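Long-range contacts in 4-aminobutyrate transaminase (Acinetobacter baumannii, PDB 6WOP), which probably transfers the amino group of 4-aminobutyrate to 2-oxoglutarate, using pyridoxal 5'-phosphate as its cofactor: residues H5-N9 with C24-A28; F44-A48 with Q403-L408; I122-Y126 with E285-P290; F144-T150 with M163-H169. All blocks are in the same frame, centred on the assembly; numbering follows the deposited sequence.

Contact 1: residues H5-N9 with C24-A28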
loop_
_atom_site.group_PDB
_atom_site.type_symbol
_atom_site.label_atom_id
_atom_site.label_comp_id
_atom_site.label_asym_id
_atom_site.label_seq_id
_atom_site.Cartn_x
_atom_site.Cartn_y
_atom_site.Cartn_z
ATOM N N HIS A 5 30.679 -22.031 28.516
ATOM C CA HIS A 5 29.437 -21.407 28.035
ATOM C C HIS A 5 29.609 -19.893 27.867
ATOM O O HIS A 5 28.970 -19.288 27.009
ATOM C CB HIS A 5 28.256 -21.744 28.972
ATOM C CG HIS A 5 27.414 -22.905 28.496
ATOM N ND1 HIS A 5 26.142 -23.161 28.973
ATOM C CD2 HIS A 5 27.673 -23.889 27.595
ATOM C CE1 HIS A 5 25.645 -24.236 28.373
ATOM N NE2 HIS A 5 26.557 -24.700 27.538
ATOM N N SER A 6 30.480 -19.275 28.655
ATOM C CA SER A 6 30.850 -17.888 28.389
ATOM C C SER A 6 31.528 -17.763 27.035
ATOM O O SER A 6 31.186 -16.860 26.248
ATOM C CB SER A 6 31.769 -17.369 29.501
ATOM O OG SER A 6 31.586 -15.972 29.637
ATOM N N ALA A 7 32.471 -18.680 26.726
ATOM C CA ALA A 7 33.127 -18.677 25.411
ATOM C C ALA A 7 32.115 -18.832 24.275
ATOM O O ALA A 7 32.208 -18.162 23.224
ATOM C CB ALA A 7 34.184 -19.787 25.350
ATOM N N LEU A 8 31.099 -19.670 24.485
ATOM C CA LEU A 8 30.100 -19.859 23.449
ATOM C C LEU A 8 29.212 -18.641 23.272
ATOM O O LEU A 8 28.787 -18.323 22.146
ATOM C CB LEU A 8 29.229 -21.050 23.827
ATOM C CG LEU A 8 29.293 -22.257 22.947
ATOM C CD1 LEU A 8 28.386 -23.317 23.545
ATOM C CD2 LEU A 8 28.813 -21.796 21.568
ATOM N N ASN A 9 28.836 -17.985 24.356
ATOM C CA ASN A 9 28.006 -16.803 24.143
ATOM C C ASN A 9 28.812 -15.673 23.509
ATOM O O ASN A 9 28.248 -14.883 22.750
ATOM C CB ASN A 9 27.330 -16.370 25.452
ATOM C CG ASN A 9 26.029 -17.200 25.745
ATOM O OD1 ASN A 9 25.191 -17.465 24.834
ATOM N ND2 ASN A 9 25.866 -17.606 26.997
ATOM N N CYS A 24 17.409 -18.530 26.644
ATOM C CA CYS A 24 18.221 -19.270 27.614
ATOM C C CYS A 24 19.698 -18.924 27.423
ATOM O O CYS A 24 20.185 -18.808 26.298
ATOM C CB CYS A 24 18.032 -20.785 27.453
ATOM S SG CYS A 24 16.555 -21.442 28.184
ATOM N N GLN A 25 20.421 -18.825 28.547
ATOM C CA GLN A 25 21.855 -18.529 28.489
ATOM C C GLN A 25 22.677 -19.800 28.261
ATOM O O GLN A 25 23.877 -19.734 27.907
ATOM C CB GLN A 25 22.282 -17.848 29.798
ATOM C CG GLN A 25 21.584 -16.531 30.014
ATOM C CD GLN A 25 21.674 -15.694 28.738
ATOM O OE1 GLN A 25 20.668 -15.474 28.045
ATOM N NE2 GLN A 25 22.892 -15.288 28.383
ATOM N N TRP A 26 22.050 -20.949 28.461
ATOM C CA TRP A 26 22.686 -22.234 28.320
ATOM C C TRP A 26 22.257 -22.841 26.990
ATOM O O TRP A 26 21.322 -22.354 26.344
ATOM C CB TRP A 26 22.291 -23.114 29.498
ATOM C CG TRP A 26 20.833 -23.234 29.709
ATOM C CD1 TRP A 26 20.028 -22.437 30.494
ATOM C CD2 TRP A 26 19.978 -24.242 29.151
ATOM N NE1 TRP A 26 18.733 -22.916 30.484
ATOM C CE2 TRP A 26 18.671 -24.009 29.645
ATOM C CE3 TRP A 26 20.202 -25.344 28.315
ATOM C CZ2 TRP A 26 17.588 -24.820 29.305
ATOM C CZ3 TRP A 26 19.113 -26.152 27.961
ATOM C CH2 TRP A 26 17.822 -25.885 28.464
ATOM N N TYR A 27 22.986 -23.864 26.547
ATOM C CA TYR A 27 22.807 -24.407 25.194
ATOM C C TYR A 27 22.326 -25.854 25.286
ATOM O O TYR A 27 22.772 -26.593 26.168
ATOM C CB TYR A 27 24.128 -24.359 24.391
ATOM C CG TYR A 27 24.494 -22.972 24.010
ATOM C CD1 TYR A 27 24.950 -22.033 24.964
ATOM C CD2 TYR A 27 24.351 -22.571 22.701
ATOM C CE1 TYR A 27 25.242 -20.706 24.584
ATOM C CE2 TYR A 27 24.649 -21.227 22.311
ATOM C CZ TYR A 27 25.101 -20.324 23.253
ATOM O OH TYR A 27 25.356 -19.027 22.813
ATOM N N ALA A 28 21.456 -26.274 24.373
ATOM C CA ALA A 28 20.917 -27.615 24.456
ATOM C C ALA A 28 21.934 -28.627 23.931
ATOM O O ALA A 28 22.573 -28.434 22.883
ATOM C CB ALA A 28 19.623 -27.732 23.663
HETATM O O HOH W 1 22.466 -17.394 24.718
#
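Tyr27 reaches from segment 24-28 toward helix 4-15 and meets His5, Leu8 and Asn9. Its CG stands beside the backbone N, anti to the carbonyl carbon (chi1 -72°), which turns the ring toward the helix. Tyr27 CB lies 4.0 Å from His5 NE2. Tyr27 CD1 sits over the centre of the His5 imidazole, so the tyrosine edge meets the histidine face in a T-shaped pair. The ring centroids are 5.4 Å apart and the planes are turned by 68°. Leu8 CD1 lies over one face of the tyrosine ring in a CH-pi contact, 4.0 Å from its centroid. Tyr27 CE1 passes 3.3 Å from Asn9 OD1. At the tip, Tyr27 OH donates to Asn9 OD1 at 2.6 Å, from above the amide plane. A water bridges this oxygen to Cys24 O. The other branch of the amide, Asn9 ND2, donates to Gln25 O at 3.1 Å, nearly straight at 160° and onto a lone pair. Both amide atoms tie the helix to the loop. Tyr84 of the second subunit packs on Tyr27. The arrangement is an N-terminal helix clasped to the lead-in of strand 28-32, an outermost strand of its seven-stranded sheet, at a subunit interface.

Contact 2: residues F44-A48 with Q403-L408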
loop_
_atom_site.group_PDB
_atom_site.type_symbol
_atom_site.label_atom_id
_atom_site.label_comp_id
_atom_site.label_asym_id
_atom_site.label_seq_id
_atom_site.Cartn_x
_atom_site.Cartn_y
_atom_site.Cartn_z
ATOM N N PHE A 44 16.745 -30.145 32.707
ATOM C CA PHE A 44 15.636 -29.193 32.766
ATOM C C PHE A 44 14.330 -29.897 32.446
ATOM O O PHE A 44 14.280 -30.771 31.570
ATOM C CB PHE A 44 15.817 -28.051 31.785
ATOM C CG PHE A 44 16.926 -27.145 32.146
ATOM C CD1 PHE A 44 18.198 -27.403 31.685
ATOM C CD2 PHE A 44 16.710 -26.035 32.991
ATOM C CE1 PHE A 44 19.242 -26.590 32.028
ATOM C CE2 PHE A 44 17.762 -25.209 33.330
ATOM C CZ PHE A 44 19.031 -25.483 32.853
ATOM N N ILE A 45 13.284 -29.575 33.188
ATOM C CA ILE A 45 11.968 -30.108 32.857
ATOM C C ILE A 45 11.403 -29.132 31.847
ATOM O O ILE A 45 11.421 -27.925 32.081
ATOM C CB ILE A 45 11.067 -30.222 34.101
ATOM C CG1 ILE A 45 11.624 -31.257 35.081
ATOM C CG2 ILE A 45 9.570 -30.428 33.702
ATOM C CD1 ILE A 45 10.986 -31.238 36.511
ATOM N N ASP A 46 10.893 -29.638 30.756
ATOM C CA ASP A 46 10.481 -28.769 29.653
ATOM C C ASP A 46 8.996 -28.419 29.785
ATOM O O ASP A 46 8.128 -29.220 29.418
ATOM C CB ASP A 46 10.786 -29.499 28.339
ATOM C CG ASP A 46 10.380 -28.693 27.124
ATOM O OD1 ASP A 46 10.156 -27.462 27.277
ATOM O OD2 ASP A 46 10.267 -29.313 26.009
ATOM N N PHE A 47 8.687 -27.205 30.239
ATOM C CA PHE A 47 7.327 -26.691 30.094
ATOM C C PHE A 47 7.189 -25.723 28.910
ATOM O O PHE A 47 6.253 -24.905 28.894
ATOM C CB PHE A 47 6.875 -25.957 31.350
ATOM C CG PHE A 47 6.363 -26.874 32.490
ATOM C CD1 PHE A 47 6.566 -28.250 32.457
ATOM C CD2 PHE A 47 5.693 -26.326 33.579
ATOM C CE1 PHE A 47 6.121 -29.098 33.507
ATOM C CE2 PHE A 47 5.219 -27.174 34.609
ATOM C CZ PHE A 47 5.450 -28.553 34.579
ATOM N N ALA A 48 8.105 -25.779 27.948
ATOM C CA ALA A 48 8.067 -24.909 26.767
ATOM C C ALA A 48 7.704 -25.636 25.496
ATOM O O ALA A 48 7.086 -25.034 24.609
ATOM C CB ALA A 48 9.434 -24.243 26.542
ATOM N N GLN A 403 7.089 -36.425 36.627
ATOM C CA GLN A 403 7.935 -35.300 36.265
ATOM C C GLN A 403 7.119 -34.007 36.136
ATOM O O GLN A 403 7.569 -32.929 36.549
ATOM C CB GLN A 403 8.649 -35.603 34.956
ATOM C CG GLN A 403 9.701 -34.573 34.603
ATOM C CD GLN A 403 10.385 -34.838 33.254
ATOM O OE1 GLN A 403 9.746 -35.177 32.268
ATOM N NE2 GLN A 403 11.670 -34.615 33.216
ATOM N N PHE A 404 5.895 -34.110 35.624
ATOM C CA PHE A 404 4.980 -32.975 35.628
ATOM C C PHE A 404 4.735 -32.475 37.056
ATOM O O PHE A 404 4.776 -31.261 37.328
ATOM C CB PHE A 404 3.669 -33.413 34.964
ATOM C CG PHE A 404 2.585 -32.314 34.844
ATOM C CD1 PHE A 404 2.715 -31.267 33.921
ATOM C CD2 PHE A 404 1.380 -32.456 35.540
ATOM C CE1 PHE A 404 1.709 -30.355 33.743
ATOM C CE2 PHE A 404 0.361 -31.525 35.359
ATOM C CZ PHE A 404 0.536 -30.495 34.466
ATOM N N ARG A 405 4.541 -33.411 37.981
ATOM C CA ARG A 405 4.295 -33.063 39.378
ATOM C C ARG A 405 5.492 -32.313 39.952
ATOM O O ARG A 405 5.328 -31.334 40.681
ATOM C CB ARG A 405 4.014 -34.320 40.204
ATOM C CG ARG A 405 2.980 -35.249 39.587
ATOM C CD ARG A 405 1.747 -35.367 40.469
ATOM N NE ARG A 405 0.659 -36.069 39.795
ATOM C CZ ARG A 405 0.583 -37.389 39.675
ATOM N NH1 ARG A 405 1.535 -38.159 40.185
ATOM N NH2 ARG A 405 -0.445 -37.942 39.045
ATOM N N GLN A 406 6.694 -32.774 39.621
ATOM C CA GLN A 406 7.919 -32.105 40.072
ATOM C C GLN A 406 8.000 -30.688 39.541
ATOM O O GLN A 406 8.468 -29.769 40.234
ATOM C CB GLN A 406 9.138 -32.872 39.584
ATOM C CG GLN A 406 10.469 -32.442 40.174
ATOM C CD GLN A 406 11.560 -33.342 39.680
ATOM O OE1 GLN A 406 11.266 -34.380 39.094
ATOM N NE2 GLN A 406 12.818 -32.930 39.839
ATOM N N GLY A 407 7.596 -30.528 38.274
ATOM C CA GLY A 407 7.541 -29.213 37.657
ATOM C C GLY A 407 6.580 -28.312 38.383
ATOM O O GLY A 407 6.874 -27.142 38.581
ATOM N N LEU A 408 5.430 -28.853 38.821
ATOM C CA LEU A 408 4.446 -28.005 39.512
ATOM C C LEU A 408 4.922 -27.659 40.911
ATOM O O LEU A 408 4.606 -26.593 41.441
ATOM C CB LEU A 408 3.105 -28.711 39.595
ATOM C CG LEU A 408 2.340 -29.098 38.343
ATOM C CD1 LEU A 408 1.106 -29.920 38.719
ATOM C CD2 LEU A 408 2.007 -27.888 37.510
#
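Phe47 and Ile45 meet helix 401-416, which packs on one face of the seven-stranded mixed sheet that includes strands 43-46 and 379-384, an alpha/beta arrangement. Strand 44-46 and helix 403-408 cross at 104°, with axes 9.1 Å apart at closest approach. The tight part is around Phe47. Its CZ comes within 3.8 Å of Gly407 CA, where the helix has no side chain, so the end of the ring rests almost on the backbone. Phe404 flanks it: Phe404 CD1 lies 3.9 Å from Phe47 CZ, and the two rings meet obliquely with planes 42° apart. Leu328 and Leu332 of helix 321-342 pack on Phe404, and Leu379 packs on Phe47. Ile45 is buried too. The looser side is the glutamines, Gln406 exposed and Gln403 partly so. Gln403 runs antiparallel alongside the isoleucine, with Gln403 NE2 3.8 Å from Ile45 CG1, and Gln406 passes at a slant. Gln403 NE2 is hydrogen-bonded to Thr35 OG1, which ties the amide to the neighbouring strand 35-38. With CG1 beside the backbone N (chi1 -66°), Ile45 directs CD1 at the helix, 3.8 Å from Gln403 O and 3.8 Å from Gln406 CD.

Contact 3: residues I122-Y126 with E285-P290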
loop_
_atom_site.group_PDB
_atom_site.type_symbol
_atom_site.label_atom_id
_atom_site.label_comp_id
_atom_site.label_asym_id
_atom_site.label_seq_id
_atom_site.Cartn_x
_atom_site.Cartn_y
_atom_site.Cartn_z
ATOM N N ILE A 122 -5.418 -17.783 -0.530
ATOM C CA ILE A 122 -6.584 -18.568 -0.958
ATOM C C ILE A 122 -7.874 -17.762 -0.769
ATOM O O ILE A 122 -8.748 -17.706 -1.653
ATOM C CB ILE A 122 -6.583 -19.871 -0.136
ATOM C CG1 ILE A 122 -5.444 -20.806 -0.603
ATOM C CG2 ILE A 122 -7.995 -20.618 -0.159
ATOM C CD1 ILE A 122 -5.240 -21.929 0.482
ATOM N N ALA A 123 -8.016 -17.129 0.380
ATOM C CA ALA A 123 -9.221 -16.330 0.642
ATOM C C ALA A 123 -9.332 -15.151 -0.312
ATOM O O ALA A 123 -10.428 -14.830 -0.784
ATOM C CB ALA A 123 -9.198 -15.818 2.075
ATOM N N ARG A 124 -8.221 -14.462 -0.564
ATOM C CA ARG A 124 -8.249 -13.362 -1.520
ATOM C C ARG A 124 -8.670 -13.881 -2.877
ATOM O O ARG A 124 -9.500 -13.278 -3.545
ATOM C CB ARG A 124 -6.893 -12.709 -1.647
ATOM C CG ARG A 124 -6.540 -11.702 -0.536
ATOM C CD ARG A 124 -5.514 -10.744 -1.107
ATOM N NE ARG A 124 -5.061 -9.654 -0.222
ATOM C CZ ARG A 124 -4.163 -8.753 -0.646
ATOM N NH1 ARG A 124 -3.687 -8.844 -1.886
ATOM N NH2 ARG A 124 -3.736 -7.782 0.154
ATOM N N CYS A 125 -8.128 -15.019 -3.291
ATOM C CA CYS A 125 -8.434 -15.575 -4.597
ATOM C C CYS A 125 -9.922 -15.931 -4.671
ATOM O O CYS A 125 -10.603 -15.574 -5.629
ATOM C CB CYS A 125 -7.526 -16.804 -4.880
ATOM S SG CYS A 125 -8.079 -17.724 -6.369
ATOM N N TYR A 126 -10.399 -16.673 -3.663
ATOM C CA TYR A 126 -11.788 -17.167 -3.685
ATOM C C TYR A 126 -12.797 -16.020 -3.689
ATOM O O TYR A 126 -13.810 -16.067 -4.408
ATOM C CB TYR A 126 -12.041 -18.087 -2.471
ATOM C CG TYR A 126 -13.473 -18.622 -2.456
ATOM C CD1 TYR A 126 -13.843 -19.671 -3.305
ATOM C CD2 TYR A 126 -14.438 -18.074 -1.614
ATOM C CE1 TYR A 126 -15.138 -20.173 -3.289
ATOM C CE2 TYR A 126 -15.730 -18.557 -1.614
ATOM C CZ TYR A 126 -16.065 -19.603 -2.442
ATOM O OH TYR A 126 -17.346 -20.091 -2.440
ATOM N N GLU A 285 -14.075 -26.096 -2.227
ATOM C CA GLU A 285 -14.256 -25.128 -3.309
ATOM C C GLU A 285 -13.511 -23.849 -2.993
ATOM O O GLU A 285 -13.070 -23.146 -3.920
ATOM C CB GLU A 285 -15.740 -24.850 -3.574
ATOM C CG GLU A 285 -16.445 -24.102 -2.458
ATOM C CD GLU A 285 -17.906 -23.741 -2.869
ATOM O OE1 GLU A 285 -18.523 -22.811 -2.290
ATOM O OE2 GLU A 285 -18.420 -24.385 -3.802
ATOM N N VAL A 286 -13.243 -23.602 -1.716
ATOM C CA VAL A 286 -12.399 -22.449 -1.357
ATOM C C VAL A 286 -10.933 -22.751 -1.652
ATOM O O VAL A 286 -10.237 -21.969 -2.303
ATOM C CB VAL A 286 -12.620 -22.077 0.128
ATOM C CG1 VAL A 286 -11.607 -20.988 0.614
ATOM C CG2 VAL A 286 -14.061 -21.681 0.339
ATOM N N MET A 287 -10.462 -23.929 -1.213
ATOM C CA MET A 287 -9.084 -24.340 -1.469
ATOM C C MET A 287 -8.762 -24.433 -2.958
ATOM O O MET A 287 -7.618 -24.182 -3.349
ATOM C CB MET A 287 -8.804 -25.706 -0.812
ATOM C CG MET A 287 -8.985 -25.693 0.717
ATOM S SD MET A 287 -7.650 -24.788 1.549
ATOM C CE MET A 287 -6.217 -25.889 1.181
ATOM N N ASP A 288 -9.725 -24.812 -3.794
ATOM C CA ASP A 288 -9.485 -24.957 -5.224
ATOM C C ASP A 288 -9.489 -23.622 -5.975
ATOM O O ASP A 288 -9.404 -23.636 -7.207
ATOM C CB ASP A 288 -10.547 -25.860 -5.880
ATOM C CG ASP A 288 -10.149 -27.317 -5.824
ATOM O OD1 ASP A 288 -8.928 -27.591 -5.777
ATOM O OD2 ASP A 288 -11.052 -28.179 -5.800
ATOM N N ALA A 289 -9.615 -22.499 -5.275
ATOM C CA ALA A 289 -9.739 -21.242 -6.002
ATOM C C ALA A 289 -8.465 -20.917 -6.752
ATOM O O ALA A 289 -8.560 -20.593 -7.958
ATOM C CB ALA A 289 -10.161 -20.112 -5.049
ATOM N N PRO A 290 -7.269 -20.909 -6.139
ATOM C CA PRO A 290 -6.068 -20.548 -6.917
ATOM C C PRO A 290 -5.846 -21.499 -8.080
ATOM O O PRO A 290 -6.144 -22.695 -7.990
ATOM C CB PRO A 290 -4.925 -20.654 -5.908
ATOM C CG PRO A 290 -5.581 -20.361 -4.540
ATOM C CD PRO A 290 -6.960 -21.061 -4.694
#
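Val286 meets the ring face of Tyr126 between helix 112-127 and the short helix 284-287. Both helices lie against strands 236-240 and 264-267 of the seven-stranded mixed sheet of this class-III aminotransferase. Val286 CG2 is a bump set over the middle of the Tyr126 ring. It lies 3.9 Å from the centroid and only 4° off the normal, a CH-pi contact. The methyl of Ala289 is a second bump. It enters the corner between Cys125 and Tyr126, near the plane of the tyrosine ring at its edge, with Ala289 CB 3.6 Å from Tyr126 CA. Ile122 works the other way and pushes from the long helix into a hollow lined by Val286, Met287 and Pro290. Its two branches divide the hollow. Ile122 CG2 meets Val286 CG1 at 3.7 Å. The other branch passes Pro290 CG with CG1 and reaches Met287 SD with CD1, at 3.9 Å. At the outer rim Tyr126 OH lies 3.0 Å from Glu285 OE1, whose carboxylate also forms a salt bridge with Arg283. Arg18 of the second subunit binds Asp288 O and Ala289 O, so the turn after the short helix also belongs to the interface. Cys125 SG is anti to the backbone N (chi1 169°). This sets the sulfur against the peptide joining Ala289 and Pro290, with Cys125 SG 3.2 Å from Ala289 C.

Contact 4: residues F144-T150 with M163-H169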
loop_
_atom_site.group_PDB
_atom_site.type_symbol
_atom_site.label_atom_id
_atom_site.label_comp_id
_atom_site.label_asym_id
_atom_site.label_seq_id
_atom_site.Cartn_x
_atom_site.Cartn_y
_atom_site.Cartn_z
ATOM N N PHE A 144 6.090 -9.817 5.900
ATOM C CA PHE A 144 5.473 -8.490 5.912
ATOM C C PHE A 144 3.973 -8.628 6.043
ATOM O O PHE A 144 3.367 -7.975 6.899
ATOM C CB PHE A 144 5.871 -7.729 4.659
ATOM C CG PHE A 144 7.181 -7.070 4.809
ATOM C CD1 PHE A 144 7.248 -5.847 5.449
ATOM C CD2 PHE A 144 8.365 -7.704 4.376
ATOM C CE1 PHE A 144 8.507 -5.219 5.654
ATOM C CE2 PHE A 144 9.576 -7.101 4.550
ATOM C CZ PHE A 144 9.661 -5.832 5.184
ATOM N N MET A 145 3.351 -9.579 5.311
ATOM C CA MET A 145 1.902 -9.653 5.493
ATOM C C MET A 145 1.527 -10.193 6.877
ATOM O O MET A 145 0.557 -9.706 7.490
ATOM C CB MET A 145 1.251 -10.517 4.416
ATOM C CG MET A 145 -0.274 -10.624 4.511
ATOM S SD MET A 145 -1.092 -8.977 4.813
ATOM C CE MET A 145 -1.869 -8.565 3.299
ATOM N N THR A 146 2.203 -11.273 7.365
ATOM C CA THR A 146 1.799 -11.766 8.672
ATOM C C THR A 146 2.239 -10.832 9.804
ATOM O O THR A 146 1.617 -10.843 10.871
ATOM C CB THR A 146 2.284 -13.247 8.879
ATOM O OG1 THR A 146 3.703 -13.365 8.654
ATOM C CG2 THR A 146 1.605 -14.145 7.808
ATOM N N MET A 147 3.269 -10.008 9.601
ATOM C CA MET A 147 3.566 -9.001 10.623
ATOM C C MET A 147 2.446 -7.973 10.695
ATOM O O MET A 147 2.112 -7.490 11.781
ATOM C CB MET A 147 4.874 -8.231 10.290
ATOM C CG MET A 147 6.091 -8.925 10.718
ATOM S SD MET A 147 7.505 -7.723 10.444
ATOM C CE MET A 147 7.800 -7.817 8.689
ATOM N N ALA A 148 1.930 -7.557 9.543
ATOM C CA ALA A 148 0.811 -6.606 9.546
ATOM C C ALA A 148 -0.392 -7.222 10.244
ATOM O O ALA A 148 -1.085 -6.566 11.007
ATOM C CB ALA A 148 0.439 -6.220 8.092
ATOM N N MET A 149 -0.637 -8.502 10.015
ATOM C CA MET A 149 -1.749 -9.181 10.679
ATOM C C MET A 149 -1.529 -9.304 12.182
ATOM O O MET A 149 -2.486 -9.186 12.968
ATOM C CB MET A 149 -1.919 -10.577 10.043
ATOM C CG MET A 149 -2.461 -10.458 8.638
ATOM S SD MET A 149 -2.384 -12.100 7.756
ATOM C CE MET A 149 -3.674 -12.986 8.675
ATOM N N THR A 150 -0.285 -9.583 12.589
ATOM C CA THR A 150 0.080 -9.665 13.998
ATOM C C THR A 150 -0.248 -8.350 14.706
ATOM O O THR A 150 0.128 -7.268 14.217
ATOM C CB THR A 150 1.585 -10.010 14.087
ATOM O OG1 THR A 150 1.732 -11.379 13.619
ATOM C CG2 THR A 150 2.145 -9.821 15.520
ATOM N N MET A 163 3.610 -1.162 6.384
ATOM C CA MET A 163 3.044 -2.513 6.329
ATOM C C MET A 163 2.051 -2.519 5.174
ATOM O O MET A 163 1.526 -1.458 4.812
ATOM C CB MET A 163 2.303 -2.895 7.624
ATOM C CG MET A 163 3.210 -3.019 8.870
ATOM S SD MET A 163 4.163 -4.564 8.589
ATOM C CE MET A 163 5.886 -4.026 8.744
ATOM N N PRO A 164 1.754 -3.681 4.583
ATOM C CA PRO A 164 0.809 -3.686 3.456
ATOM C C PRO A 164 -0.582 -3.178 3.811
ATOM O O PRO A 164 -1.112 -3.388 4.905
ATOM C CB PRO A 164 0.780 -5.158 3.004
ATOM C CG PRO A 164 1.475 -5.923 4.077
ATOM C CD PRO A 164 2.402 -5.009 4.775
ATOM N N ALA A 165 -1.192 -2.531 2.831
ATOM C CA ALA A 165 -2.520 -1.964 2.972
ATOM C C ALA A 165 -3.581 -3.046 3.150
ATOM O O ALA A 165 -3.405 -4.190 2.717
ATOM C CB ALA A 165 -2.864 -1.149 1.724
ATOM N N GLY A 166 -4.737 -2.631 3.705
ATOM C CA GLY A 166 -5.922 -3.489 3.777
ATOM C C GLY A 166 -5.929 -4.473 4.941
ATOM O O GLY A 166 -6.661 -5.466 4.907
ATOM N N VAL A 167 -5.113 -4.241 5.965
ATOM C CA VAL A 167 -5.116 -5.075 7.173
ATOM C C VAL A 167 -5.525 -4.217 8.355
ATOM O O VAL A 167 -4.905 -3.170 8.595
ATOM C CB VAL A 167 -3.722 -5.670 7.415
ATOM C CG1 VAL A 167 -3.689 -6.570 8.729
ATOM C CG2 VAL A 167 -3.330 -6.470 6.162
ATOM N N PHE A 168 -6.524 -4.674 9.139
ATOM C CA PHE A 168 -6.985 -3.859 10.257
ATOM C C PHE A 168 -7.184 -4.731 11.482
ATOM O O PHE A 168 -7.531 -5.898 11.352
ATOM C CB PHE A 168 -8.329 -3.118 9.850
ATOM C CG PHE A 168 -8.100 -2.179 8.681
ATOM C CD1 PHE A 168 -7.422 -0.960 8.881
ATOM C CD2 PHE A 168 -8.486 -2.543 7.401
ATOM C CE1 PHE A 168 -7.147 -0.104 7.754
ATOM C CE2 PHE A 168 -8.221 -1.722 6.313
ATOM C CZ PHE A 168 -7.555 -0.508 6.497
ATOM N N HIS A 169 -7.063 -4.139 12.678
ATOM C CA HIS A 169 -7.203 -4.902 13.924
ATOM C C HIS A 169 -8.451 -4.540 14.709
ATOM O O HIS A 169 -8.656 -3.364 15.083
ATOM C CB HIS A 169 -5.978 -4.676 14.793
ATOM C CG HIS A 169 -4.728 -5.223 14.176
ATOM N ND1 HIS A 169 -3.931 -4.472 13.339
ATOM C CD2 HIS A 169 -4.165 -6.459 14.233
ATOM C CE1 HIS A 169 -2.910 -5.211 12.914
ATOM N NE2 HIS A 169 -3.033 -6.424 13.437
#
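His169 and Val167 are turned onto helix 144-149 by their first torsions, His169 at its C-terminal end. His169 has CG beside the backbone N (chi1 -65°), which brings its imidazole edge to the carbonyls that end the helix. Val167 has CG1 anti to the backbone N, and CG1 touches Ala148 O at 3.5 Å while CG2 meets Met145 SD at 3.6 Å. The histidine closes this side. His169 NE2 donates to Met149 O at 2.9 Å, bent to 139° and well above the carbonyl plane, with a weak second bond to Thr150 O. His169 CE1 lies 3.0 Å from Ala148 O. Ala148 O and Met149 O lie at the ring edge, and Thr150 O comes in obliquely. The other ring nitrogen, ND1, is hydrogen-bonded to Asp195 of the third subunit, so both ring nitrogens are held. The rest of the contact is apolar. Ala148 CB packs on Met163 CB (3.8 Å) and Pro164 CD (4.0 Å). Met163 bends about its CB-CG and CG-SD bonds, so that CE turns back to Phe144 CD1 at 4.0 Å. Pro164 also lies across the backbone of Phe144 and Met145. Strand 167-170 is the outermost strand of its sheet within this chain, where the third subunit packs. The segments join the helix and second strand of a beta-alpha-beta unit, whose short helix departs from the usual antiparallel course and runs at 25° to strand 167-169.

Contacts 1 and 2 lie on one side of the fold and contacts 3 and 4 on the other. Contacts 1 and 2 share the sheet of strands 28-32, 35-38, 43-46 and 379-384; their centres are 22 Å apart and they touch where Trp26 stacks on Phe44. Contacts 3 and 4 belong to the second seven-stranded sheet; their centres are 20 Å apart and Arg124 packs on Met145. Contacts 1 and 3 are 46 Å apart between centres. Contact 1 closes first. Contact 2 joins distant parts of the chain around contact 3, which encloses contact 4. Contacts 1, 3 and 4 reach the second subunit, and contact 4 also the third through its Asp195, so both sheet regions contribute to the assembly.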